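Local coordinates for phosphatidylinositol 4,5-bisphosphate-binding protein SLM1 (Saccharomyces cerevisiae, PDB 4A6H) that binds phosphatidylinositol 4,5-bisphosphate through its PH domain and acts with SLM2 as an effector of TORC2 and calcineurin signalling, mediating actin polarization, at residues E61-N66 / D77-L82. Numbering follows the deposited sequence.
With I4D (D-myo-inositol-4-phosphate), chain G.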
# COMPACT_ATOMS: atom_id res chain seq x y z
N GLU A 61 -17.83 -8.18 -12.50
CA GLU A 61 -18.85 -9.08 -11.98
C GLU A 61 -18.27 -10.21 -11.16
O GLU A 61 -17.06 -10.50 -11.21
CB GLU A 61 -19.73 -9.63 -13.10
CG GLU A 61 -18.98 -10.16 -14.29
CD GLU A 61 -19.89 -10.72 -15.36
OE1 GLU A 61 -20.97 -11.26 -15.03
OE2 GLU A 61 -19.52 -10.62 -16.55
N HIS A 62 -19.14 -10.83 -10.38
CA HIS A 62 -18.80 -12.01 -9.63
C HIS A 62 -20.00 -12.93 -9.47
O HIS A 62 -21.15 -12.53 -9.68
CB HIS A 62 -18.20 -11.65 -8.26
CG HIS A 62 -19.17 -10.99 -7.34
ND1 HIS A 62 -20.20 -11.67 -6.73
CD2 HIS A 62 -19.26 -9.70 -6.93
CE1 HIS A 62 -20.89 -10.83 -5.98
NE2 HIS A 62 -20.35 -9.63 -6.08
N SER A 63 -19.72 -14.17 -9.11
CA SER A 63 -20.78 -15.14 -8.90
C SER A 63 -21.73 -14.70 -7.81
O SER A 63 -21.33 -14.05 -6.85
CB SER A 63 -20.20 -16.49 -8.49
OG SER A 63 -19.21 -16.96 -9.39
N ARG A 64 -23.00 -15.07 -7.96
CA ARG A 64 -23.93 -15.00 -6.84
C ARG A 64 -23.81 -16.29 -6.04
O ARG A 64 -23.59 -17.36 -6.61
CB ARG A 64 -25.36 -14.81 -7.34
CG ARG A 64 -25.62 -13.46 -7.98
CD ARG A 64 -27.09 -13.32 -8.34
NE ARG A 64 -27.96 -13.59 -7.20
CZ ARG A 64 -29.29 -13.68 -7.28
NH1 ARG A 64 -29.89 -13.53 -8.45
NH2 ARG A 64 -30.01 -13.93 -6.20
N LYS A 65 -23.94 -16.20 -4.72
CA LYS A 65 -23.77 -17.38 -3.88
C LYS A 65 -24.83 -18.45 -4.17
O LYS A 65 -25.96 -18.13 -4.56
CB LYS A 65 -23.76 -17.03 -2.39
CG LYS A 65 -23.47 -18.21 -1.48
CD LYS A 65 -23.28 -17.78 -0.03
CE LYS A 65 -23.12 -18.99 0.89
NZ LYS A 65 -21.94 -19.83 0.57
N ASN A 66 -24.45 -19.70 -3.99
CA ASN A 66 -25.35 -20.83 -4.20
C ASN A 66 -25.85 -20.90 -5.64
O ASN A 66 -25.09 -21.25 -6.55
CB ASN A 66 -26.53 -20.77 -3.22
CG ASN A 66 -26.09 -20.91 -1.78
OD1 ASN A 66 -24.96 -21.32 -1.50
ND2 ASN A 66 -26.98 -20.57 -0.85
N ASP A 77 -19.60 -21.18 -7.49
CA ASP A 77 -20.09 -19.83 -7.17
C ASP A 77 -18.95 -18.97 -6.60
O ASP A 77 -19.18 -18.10 -5.75
CB ASP A 77 -21.24 -19.91 -6.16
CG ASP A 77 -20.81 -20.54 -4.85
OD1 ASP A 77 -19.73 -21.15 -4.80
OD2 ASP A 77 -21.58 -20.42 -3.86
N ALA A 78 -17.74 -19.19 -7.10
CA ALA A 78 -16.55 -18.59 -6.52
C ALA A 78 -15.72 -17.90 -7.58
O ALA A 78 -14.48 -17.83 -7.47
CB ALA A 78 -15.72 -19.66 -5.82
N LYS A 79 -16.39 -17.33 -8.58
CA LYS A 79 -15.70 -16.70 -9.71
C LYS A 79 -15.86 -15.19 -9.72
O LYS A 79 -16.85 -14.65 -9.23
CB LYS A 79 -16.23 -17.27 -11.03
CG LYS A 79 -15.84 -18.72 -11.28
CD LYS A 79 -16.55 -19.29 -12.49
CE LYS A 79 -17.82 -20.00 -12.04
NZ LYS A 79 -18.56 -20.65 -13.15
N PHE A 80 -14.87 -14.50 -10.29
CA PHE A 80 -14.97 -13.07 -10.55
C PHE A 80 -14.25 -12.69 -11.83
O PHE A 80 -13.43 -13.45 -12.34
CB PHE A 80 -14.50 -12.22 -9.34
CG PHE A 80 -13.01 -12.25 -9.09
CD1 PHE A 80 -12.44 -13.25 -8.32
CD2 PHE A 80 -12.19 -11.26 -9.62
CE1 PHE A 80 -11.07 -13.27 -8.08
CE2 PHE A 80 -10.82 -11.28 -9.38
CZ PHE A 80 -10.26 -12.28 -8.61
N VAL A 81 -14.58 -11.50 -12.34
CA VAL A 81 -14.00 -11.00 -13.58
C VAL A 81 -13.13 -9.79 -13.33
O VAL A 81 -13.54 -8.84 -12.64
CB VAL A 81 -15.11 -10.61 -14.57
CG1 VAL A 81 -14.50 -10.07 -15.86
CG2 VAL A 81 -16.04 -11.80 -14.82
N LEU A 82 -11.93 -9.83 -13.89
CA LEU A 82 -10.99 -8.72 -13.89
C LEU A 82 -10.96 -8.15 -15.30
O LEU A 82 -10.69 -8.87 -16.26
CB LEU A 82 -9.60 -9.19 -13.45
CG LEU A 82 -8.52 -8.13 -13.25
CD1 LEU A 82 -8.89 -7.20 -12.11
CD2 LEU A 82 -7.19 -8.80 -12.97
O5 I4D G . -15.67 -21.61 -16.90
C5 I4D G . -15.81 -22.98 -16.22
C6 I4D G . -16.35 -22.84 -14.75
O6 I4D G . -17.41 -21.95 -14.56
C4 I4D G . -15.04 -24.24 -16.90
O4 I4D G . -14.80 -24.30 -18.32
P4 I4D G . -13.50 -24.02 -19.08
O43 I4D G . -12.27 -24.14 -18.27
O42 I4D G . -13.52 -22.68 -19.67
O41 I4D G . -13.48 -24.94 -20.22
C3 I4D G . -15.44 -25.51 -16.24
O3 I4D G . -14.44 -26.48 -16.49
C2 I4D G . -15.61 -25.33 -14.72
O2 I4D G . -14.63 -25.89 -13.89
C1 I4D G . -16.39 -24.15 -14.00
O1 I4D G . -16.59 -24.22 -12.56
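Where the strand pairing runs out, a serine hydroxyl takes the place of a backbone carbonyl: Ser-63 OG accepts the amide of Lys-79, OG to N 3.0 Å, while Ser-63 N donates to Lys-79 O at 2.9 Å. One residue thus grips both polar groups of Lys-79's backbone; a chi1 of -54° sets OG beside the serine's own backbone N, within reach of the Lys-79 amide, while the Ser-63 N bond is ordinary main-chain pairing. Next door, Ser-63 CB lies 3.3 Å from Asp-77 O, a carbonyl this contact buries and for which the model has no hydrogen-bond partner.

Beyond this point a carboxylate, not a carbonyl, accepts the main-chain N-H: Asp-77 reaches across to the loop and takes Asn-66 N on the anti lone pair of OD2, at 3.0 Å. The chain of Lys-65 runs alongside that carboxylate; its NZ, 4.5 Å from OD2, is too far for a salt bridge but may still steady the negative charge.

The example comes from a PH domain, a strongly bent antiparallel sheet closed at one end by a C-terminal helix; here strands 57-62 and 79-84 separate into the loop that joins them. In the regular part His-62 and Phe-80 form a non-hydrogen-bonded pair, CB to CB 3.9 Å, on the face covered by helix 103-116, where the imidazole meets Phe-110 edge-to-face. The ring of His-62 is also held by its own segment: ND1 donates to Ser-63 O, which lies close to the imidazole plane, although ND1 itself stands 42° out of the carbonyl plane. On the other face CG of Glu-61 presses against CG2 of Val-81 at 3.4 Å, flanking the bond from Val-81 N to Glu-61 O. Lys-79 turns its chain away from Ser-63 toward one of two bound inositol 4-phosphates, its pocket shared with Ser-76 and Lys-99.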